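Local structure of oxalate--CoA ligase (Arabidopsis thaliana, 5IE0) at residues A[258-263]-A[287-292]; A[211-216]-A[495-500]. The protein belongs to the ANL superfamily of AMP-binding enzymes, in which a large N-terminal domain is followed by a small mobile C-terminal domain. All blocks are in the same frame, centred on the assembly; numbering follows the deposited sequence. Where two conformers were deposited one is given.

Contact 1: residues A[258-263]-A[287-292]. With SRT (S,R meso-tartaric acid), chain C.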
ATOM      1  N   THR A 258       9.996  -0.141   2.392  1.00 12.49           N
ATOM      2  CA  THR A 258       9.064   0.351   1.392  1.00 13.09           C
ATOM      3  C   THR A 258       8.092   1.318   2.061  1.00 15.50           C
ATOM      4  O   THR A 258       7.693   1.121   3.211  1.00 15.25           O
ATOM      5  CB  THR A 258       8.298  -0.807   0.700  1.00 16.08           C
ATOM      6  OG1 THR A 258       7.529  -0.297  -0.393  1.00 13.26           O
ATOM      7  CG2 THR A 258       7.380  -1.538   1.679  1.00 13.81           C
ATOM      8  N   ALA A 259       7.742   2.383   1.349  1.00 11.03           N
ATOM      9  CA  ALA A 259       6.822   3.372   1.884  1.00 11.20           C
ATOM     10  C   ALA A 259       6.177   4.181   0.768  1.00 11.48           C
ATOM     11  O   ALA A 259       6.518   4.026  -0.404  1.00 15.34           O
ATOM     12  CB  ALA A 259       7.545   4.294   2.862  1.00 14.77           C
ATOM     13  N   VAL A 260       5.225   5.029   1.141  1.00 11.66           N
ATOM     14  CA  VAL A 260       4.601   5.944   0.200  1.00 15.21           C
ATOM     15  C   VAL A 260       5.380   7.260   0.216  1.00 12.22           C
ATOM     16  O   VAL A 260       6.068   7.554   1.185  1.00 12.17           O
ATOM     17  CB  VAL A 260       3.111   6.178   0.545  1.00 16.88           C
ATOM     18  CG1 VAL A 260       2.356   4.859   0.517  1.00 17.86           C
ATOM     19  CG2 VAL A 260       2.974   6.831   1.906  1.00 16.47           C
ATOM     20  N   PRO A 261       5.301   8.041  -0.872  1.00 12.51           N
ATOM     21  CA  PRO A 261       6.046   9.305  -0.962  1.00 12.79           C
ATOM     22  C   PRO A 261       5.907  10.244   0.242  1.00 16.03           C
ATOM     23  O   PRO A 261       6.895  10.874   0.600  1.00 16.41           O
ATOM     24  CB  PRO A 261       5.464   9.945  -2.220  1.00 15.83           C
ATOM     25  CG  PRO A 261       5.185   8.767  -3.098  1.00 13.59           C
ATOM     26  CD  PRO A 261       4.690   7.681  -2.166  1.00 12.59           C
ATOM     27  N   THR A 262       4.731  10.354   0.852  1.00 17.88           N
ATOM     28  CA  THR A 262       4.576  11.284   1.971  1.00 18.85           C
ATOM     29  C   THR A 262       5.396  10.820   3.182  1.00 19.78           C
ATOM     30  O   THR A 262       5.980  11.634   3.911  1.00 18.81           O
ATOM     31  CB  THR A 262       3.095  11.457   2.372  1.00 18.91           C
ATOM     32  OG1 THR A 262       2.501  10.176   2.612  1.00 17.57           O
ATOM     33  CG2 THR A 262       2.328  12.167   1.262  1.00 19.02           C
ATOM     34  N   ILE A 263       5.468   9.504   3.368  1.00 19.21           N
ATOM     35  CA  ILE A 263       6.272   8.927   4.439  1.00 18.05           C
ATOM     36  C   ILE A 263       7.758   9.160   4.164  1.00 16.46           C
ATOM     37  O   ILE A 263       8.515   9.535   5.065  1.00 18.35           O
ATOM     38  CB  ILE A 263       5.998   7.418   4.609  1.00 17.91           C
ATOM     39  CG1 ILE A 263       4.557   7.176   5.062  1.00 20.58           C
ATOM     40  CG2 ILE A 263       6.966   6.801   5.612  1.00 17.18           C
ATOM     41  CD1 ILE A 263       4.208   7.796   6.400  1.00 20.01           C
ATOM     42  N   SER A 287       9.484   2.880  -3.246  1.00 11.89           N
ATOM     43  CA  SER A 287       8.350   3.794  -3.130  1.00 11.76           C
ATOM     44  C   SER A 287       7.187   3.296  -3.986  1.00 15.52           C
ATOM     45  O   SER A 287       7.400   2.742  -5.063  1.00 15.28           O
ATOM     46  CB  SER A 287       8.749   5.213  -3.540  1.00 13.72           C
ATOM     47  OG  SER A 287       7.678   6.119  -3.333  1.00 15.75           O
ATOM     48  N   CYS A 288       5.962   3.478  -3.497  1.00 14.66           N
ATOM     49  CA  CYS A 288       4.776   2.993  -4.202  1.00 14.27           C
ATOM     50  C   CYS A 288       3.507   3.682  -3.692  1.00 14.62           C
ATOM     51  O   CYS A 288       3.563   4.432  -2.712  1.00 14.76           O
ATOM     52  CB  CYS A 288       4.652   1.470  -4.047  1.00 12.22           C
ATOM     53  SG  CYS A 288       3.522   0.653  -5.213  1.00 13.84           S
ATOM     54  N   SER A 289       2.387   3.413  -4.374  1.00 15.33           N
ATOM     55  CA  SER A 289       1.019   3.854  -4.024  1.00 17.11           C
ATOM     56  C   SER A 289       0.660   5.247  -4.554  1.00 20.04           C
ATOM     57  O   SER A 289      -0.508   5.531  -4.796  1.00 18.56           O
ATOM     58  CB  SER A 289       0.779   3.819  -2.508  1.00 14.03           C
ATOM     59  OG  SER A 289       0.964   2.516  -1.976  1.00 14.75           O
ATOM     60  N   ALA A 290       1.653   6.113  -4.713  1.00 19.18           N
ATOM     61  CA  ALA A 290       1.437   7.425  -5.318  1.00 14.12           C
ATOM     62  C   ALA A 290       2.715   7.866  -6.016  1.00 15.19           C
ATOM     63  O   ALA A 290       3.807   7.471  -5.614  1.00 19.15           O
ATOM     64  CB  ALA A 290       1.008   8.451  -4.273  1.00 13.49           C
ATOM     65  N   SER A 291       2.570   8.674  -7.061  1.00 16.17           N
ATOM     66  CA  SER A 291       3.704   9.118  -7.870  0.51 17.78           C
ATOM     67  C   SER A 291       4.847   9.681  -7.029  1.00 18.12           C
ATOM     68  O   SER A 291       4.631  10.528  -6.162  1.00 19.31           O
ATOM     69  CB  SER A 291       3.249  10.172  -8.881  0.51 18.62           C
ATOM     70  OG  SER A 291       4.357  10.714  -9.576  0.51 18.32           O
ATOM     71  N   LEU A 292       6.057   9.195  -7.292  1.00 17.61           N
ATOM     72  CA  LEU A 292       7.221   9.743  -6.606  1.00 18.68           C
ATOM     73  C   LEU A 292       7.933  10.751  -7.496  1.00 20.34           C
ATOM     74  O   LEU A 292       8.494  10.380  -8.532  1.00 18.51           O
ATOM     75  CB  LEU A 292       8.196   8.630  -6.215  1.00 21.02           C
ATOM     76  CG  LEU A 292       9.364   9.053  -5.323  1.00 22.41           C
ATOM     77  CD1 LEU A 292       8.837   9.513  -3.973  1.00 19.25           C
ATOM     78  CD2 LEU A 292      10.354   7.908  -5.145  1.00 25.22           C
TER
HETATM   79  O1  SRT C1001      -4.688   1.275  -1.747  1.00 17.57           O
HETATM   80  O11 SRT C1001      -3.951   1.721   0.259  1.00 20.61           O
HETATM   81  C1  SRT C1001      -3.751   1.296  -0.903  1.00 20.47           C
HETATM   82  C2  SRT C1001      -2.361   0.833  -1.273  1.00 22.76           C
HETATM   83  O2  SRT C1001      -2.076  -0.425  -0.724  1.00 22.78           O
HETATM   84  C3  SRT C1001      -2.205   0.860  -2.769  1.00 17.88           C
HETATM   85  O3  SRT C1001      -1.921   2.198  -3.075  1.00 17.75           O
HETATM   86  C4  SRT C1001      -1.047  -0.008  -3.205  1.00 14.68           C
HETATM   87  O4  SRT C1001      -1.249  -1.197  -3.553  1.00 13.88           O
HETATM   88  O41 SRT C1001       0.120   0.455  -3.230  1.00 13.28           O
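With chi1 near -59°, Val260 sets CG1 beside its own backbone N and opposite the carbonyl carbon, and the methyl lands against Ser289, 3.6 Å from its CB. Ser289 has a chi1 of the same value, but there it serves the ligand: OG is carried to the carboxylate of meso-tartaric acid and donates to O41 at 2.6 Å. The same hydroxyl is also hydrogen-bonded to ND1 of His216, so the imidazole and the carboxylate together fix its rotation.

Behind these side chains the main chains run parallel for one last step. Ala259 pairs with Ser287, and Cys288 N donates to Ala259 O at 3.2 Å, bent to 144° at the hydrogen. That oxygen is approached a second time by the CA-H of Ser287, and a matching CA-H contact joins Val260 CA to Cys288 O at 3.4 Å. Beyond this point the strands give way, one to a helix with Val260 at its N-cap, the other to a loop that bends round Pro261.

The proline ring is the wedge of the contact. Its CG presses on the backbone oxygen of Ala290 at 3.1 Å, a tight approach, while its CB meets the CD1 methyl of Leu292 at 3.8 Å. With OG trans to its backbone N (chi1 -176°), Ser287 sets its hydroxyl against CD and CG of Pro261, 3.6 Å from each.

Two neighbouring parallel strands, 256-259 and 284-287, thus end together. The loop leaving 284-287 lines the ligand site through Ser289, with Cys288 SG near O41, while 258-263 packs behind it. A site at the C-terminal ends of parallel strands is usual in alpha/beta folds, including the large domain of ANL enzymes.

Contact 2: residues A[211-216]-A[495-500]. With SRT (S,R meso-tartaric acid), chain C.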
ATOM      1  N   PRO A 211       0.382   1.192   7.315  1.00 11.82           N
ATOM      2  CA  PRO A 211      -0.712   0.410   7.907  1.00 11.08           C
ATOM      3  C   PRO A 211      -0.872  -0.954   7.242  1.00 12.00           C
ATOM      4  O   PRO A 211      -0.858  -1.047   6.015  1.00 11.82           O
ATOM      5  CB  PRO A 211      -1.946   1.291   7.672  1.00 18.21           C
ATOM      6  CG  PRO A 211      -1.551   2.251   6.598  1.00 18.62           C
ATOM      7  CD  PRO A 211      -0.088   2.486   6.791  1.00 14.37           C
ATOM      8  N   LEU A 212      -1.015  -2.003   8.045  1.00 11.33           N
ATOM      9  CA  LEU A 212      -1.114  -3.353   7.501  1.00 14.93           C
ATOM     10  C   LEU A 212      -2.535  -3.713   7.059  1.00 14.91           C
ATOM     11  O   LEU A 212      -2.801  -4.860   6.690  1.00 13.22           O
ATOM     12  CB  LEU A 212      -0.603  -4.371   8.522  1.00 13.08           C
ATOM     13  CG  LEU A 212       0.905  -4.333   8.785  1.00 13.48           C
ATOM     14  CD1 LEU A 212       1.269  -5.214   9.976  1.00 11.66           C
ATOM     15  CD2 LEU A 212       1.679  -4.756   7.541  1.00 15.24           C
ATOM     16  N   PHE A 213      -3.446  -2.743   7.076  1.00 14.05           N
ATOM     17  CA  PHE A 213      -4.788  -2.994   6.557  1.00 14.26           C
ATOM     18  C   PHE A 213      -4.961  -2.468   5.123  1.00 15.34           C
ATOM     19  O   PHE A 213      -6.074  -2.414   4.602  1.00 12.93           O
ATOM     20  CB  PHE A 213      -5.861  -2.416   7.495  1.00 15.79           C
ATOM     21  CG  PHE A 213      -5.681  -0.962   7.840  1.00 17.57           C
ATOM     22  CD1 PHE A 213      -6.176   0.031   7.010  1.00 16.24           C
ATOM     23  CD2 PHE A 213      -5.060  -0.590   9.021  1.00 16.65           C
ATOM     24  CE1 PHE A 213      -6.028   1.368   7.335  1.00 18.91           C
ATOM     25  CE2 PHE A 213      -4.912   0.747   9.357  1.00 18.29           C
ATOM     26  CZ  PHE A 213      -5.395   1.727   8.512  1.00 19.66           C
ATOM     27  N   HIS A 214      -3.849  -2.087   4.497  1.00 13.99           N
ATOM     28  CA  HIS A 214      -3.804  -1.821   3.057  1.00 14.09           C
ATOM     29  C   HIS A 214      -2.747  -2.736   2.433  1.00 14.06           C
ATOM     30  O   HIS A 214      -1.865  -3.215   3.135  1.00 11.01           O
ATOM     31  CB  HIS A 214      -3.498  -0.349   2.775  1.00 17.97           C
ATOM     32  CG  HIS A 214      -4.603   0.583   3.168  1.00 19.59           C
ATOM     33  ND1 HIS A 214      -5.874   0.487   2.647  1.00 23.42           N
ATOM     34  CD2 HIS A 214      -4.625   1.631   4.025  1.00 18.71           C
ATOM     35  CE1 HIS A 214      -6.635   1.435   3.168  1.00 21.49           C
ATOM     36  NE2 HIS A 214      -5.901   2.142   4.006  1.00 17.87           N
ATOM     37  N   VAL A 215      -2.836  -2.995   1.129  1.00 13.18           N
ATOM     38  CA  VAL A 215      -1.986  -4.022   0.524  1.00 14.06           C
ATOM     39  C   VAL A 215      -0.511  -3.632   0.379  1.00 14.04           C
ATOM     40  O   VAL A 215       0.337  -4.509   0.251  1.00 10.81           O
ATOM     41  CB  VAL A 215      -2.509  -4.460  -0.871  1.00 12.60           C
ATOM     42  CG1 VAL A 215      -3.792  -5.251  -0.730  1.00 14.51           C
ATOM     43  CG2 VAL A 215      -2.723  -3.266  -1.774  1.00 15.12           C
ATOM     44  N   HIS A 216      -0.187  -2.342   0.396  1.00 11.93           N
ATOM     45  CA  HIS A 216       1.224  -1.956   0.285  1.00 11.94           C
ATOM     46  C   HIS A 216       2.019  -2.514   1.469  1.00 13.86           C
ATOM     47  O   HIS A 216       2.962  -3.278   1.284  1.00 15.42           O
ATOM     48  CB  HIS A 216       1.378  -0.433   0.195  1.00 12.35           C
ATOM     49  CG  HIS A 216       2.786   0.024  -0.044  1.00 12.26           C
ATOM     50  ND1 HIS A 216       3.088   1.299  -0.473  1.00 11.30           N
ATOM     51  CD2 HIS A 216       3.973  -0.612   0.100  1.00 13.17           C
ATOM     52  CE1 HIS A 216       4.397   1.428  -0.586  1.00 12.20           C
ATOM     53  NE2 HIS A 216       4.959   0.282  -0.240  1.00 13.56           N
ATOM     54  N   LYS A 495      -4.169  13.954   4.783  1.00 28.48           N
ATOM     55  CA  LYS A 495      -3.772  12.691   4.176  1.00 32.77           C
ATOM     56  C   LYS A 495      -4.612  11.535   4.699  1.00 31.27           C
ATOM     57  O   LYS A 495      -5.081  11.557   5.837  1.00 28.95           O
ATOM     58  CB  LYS A 495      -2.289  12.413   4.431  1.00 33.16           C
ATOM     59  CG  LYS A 495      -1.357  13.395   3.749  1.00 36.89           C
ATOM     60  CD  LYS A 495       0.056  13.289   4.288  1.00 37.86           C
ATOM     61  CE  LYS A 495       0.928  14.415   3.753  1.00 38.73           C
ATOM     62  NZ  LYS A 495       0.416  15.758   4.150  1.00 39.56           N
ATOM     63  N   THR A 496      -4.793  10.522   3.861  1.00 30.62           N
ATOM     64  CA  THR A 496      -5.465   9.302   4.278  1.00 31.52           C
ATOM     65  C   THR A 496      -4.569   8.531   5.245  1.00 31.34           C
ATOM     66  O   THR A 496      -3.418   8.909   5.467  1.00 30.61           O
ATOM     67  CB  THR A 496      -5.817   8.412   3.073  1.00 32.01           C
ATOM     68  OG1 THR A 496      -4.614   8.026   2.396  1.00 32.35           O
ATOM     69  CG2 THR A 496      -6.717   9.163   2.099  1.00 29.19           C
ATOM     70  N   ALA A 497      -5.099   7.460   5.827  1.00 29.32           N
ATOM     71  CA  ALA A 497      -4.319   6.629   6.739  1.00 29.28           C
ATOM     72  C   ALA A 497      -3.147   5.973   6.011  1.00 27.51           C
ATOM     73  O   ALA A 497      -2.092   5.730   6.601  1.00 27.14           O
ATOM     74  CB  ALA A 497      -5.203   5.573   7.385  1.00 30.12           C
ATOM     75  N   SER A 498      -3.342   5.696   4.725  1.00 27.09           N
ATOM     76  CA  SER A 498      -2.312   5.077   3.896  1.00 27.87           C
ATOM     77  C   SER A 498      -1.229   6.076   3.495  1.00 31.17           C
ATOM     78  O   SER A 498      -0.149   5.687   3.047  1.00 32.78           O
ATOM     79  CB  SER A 498      -2.938   4.456   2.646  1.00 25.90           C
ATOM     80  OG  SER A 498      -3.778   5.383   1.984  1.00 26.16           O
ATOM     81  N   GLY A 499      -1.529   7.363   3.644  1.00 29.55           N
ATOM     82  CA  GLY A 499      -0.557   8.412   3.389  1.00 27.48           C
ATOM     83  C   GLY A 499      -0.724   9.107   2.051  1.00 29.45           C
ATOM     84  O   GLY A 499       0.243   9.623   1.491  1.00 29.15           O
ATOM     85  N   LYS A 500      -1.952   9.130   1.541  1.00 30.42           N
ATOM     86  CA  LYS A 500      -2.239   9.770   0.260  1.00 27.17           C
ATOM     87  C   LYS A 500      -2.936  11.116   0.421  1.00 28.17           C
ATOM     88  O   LYS A 500      -3.780  11.285   1.300  1.00 26.21           O
ATOM     89  CB  LYS A 500      -3.110   8.859  -0.605  1.00 26.27           C
ATOM     90  CG  LYS A 500      -2.556   7.466  -0.811  1.00 27.57           C
ATOM     91  CD  LYS A 500      -3.519   6.627  -1.634  1.00 28.12           C
ATOM     92  CE  LYS A 500      -3.098   5.168  -1.675  1.00 26.72           C
ATOM     93  NZ  LYS A 500      -4.090   4.343  -2.412  1.00 29.01           N
TER
HETATM   94  O1  SRT C1001      -4.688   1.275  -1.747  1.00 17.57           O
HETATM   95  O11 SRT C1001      -3.951   1.721   0.259  1.00 20.61           O
HETATM   96  C1  SRT C1001      -3.751   1.296  -0.903  1.00 20.47           C
HETATM   97  C2  SRT C1001      -2.361   0.833  -1.273  1.00 22.76           C
HETATM   98  O2  SRT C1001      -2.076  -0.425  -0.724  1.00 22.78           O
HETATM   99  C3  SRT C1001      -2.205   0.860  -2.769  1.00 17.88           C
HETATM  100  O3  SRT C1001      -1.921   2.198  -3.075  1.00 17.75           O
HETATM  101  C4  SRT C1001      -1.047  -0.008  -3.205  1.00 14.68           C
HETATM  102  O4  SRT C1001      -1.249  -1.197  -3.553  1.00 13.88           O
HETATM  103  O41 SRT C1001       0.120   0.455  -3.230  1.00 13.28           O
HETATM  104  O   HOH W   1      -6.507   4.907   4.381  1.00 33.23           O
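The imidazole of His214 turns its CD2 to Ser498 CB, 3.6 Å away and oblique to the ring plane. Carboxylate oxygen O11 of meso-tartaric acid sits over a face of the same ring, 3.2 Å from His214 CG. NE2 binds a water at 2.9 Å, and this water also accepts a weak bond from Ser498 N, bridging the segments.

Phe213 lays CD1 over a face of this imidazole, offset toward the rim, and Pro211 CB covers a face of the phenyl ring in turn. The phenyl ring meets Ala497 edge-on, its CZ touching CB at 4.0 Å, whereas the CG of Pro211 rests on the backbone oxygen of Ala497.

Within 495-500 the type I turn is braced by Thr496 OG1, which shares a hydrogen bond with Ser498 OG and accepts one from Lys500 N. Lys500 stretches out from this turn, all its torsions beyond CG near 180°, and NZ reaches O3 of the ligand at 3.1 Å and, more weakly, O1. From the other segment His216 N donates to O2 at 2.9 Å.

Segment 211-216 ends in the first turn of helix 215-227, with His214 as N-cap; 495-500 lies in the loop between strand 486-489 and helix 503-511, and both Phe213 and Ala497 also touch Asn87.

Overall arrangement
Contacts 1 and 2, their centres about 10 Å apart, share one molecule of meso-tartaric acid: each supplies part of its polar partners, and His319 ND1 adds one more hydrogen bond. His216 ties the contacts together, for its NE2 is 2.6 Å from Thr258 OG1 and its CE1 packs 3.5 Å from Cys288 CB. A second link, between Thr262 OG1 and Gly499 O at 2.6 Å, joins helix 261-273 to the loop before helix 503-511. Contact 1 belongs to the large AMP-binding part of the enzyme, whereas contact 2 brings the C-terminal part to the same pocket, consistent with a ligand site formed where that part closes on the large domain, as in other ANL enzymes.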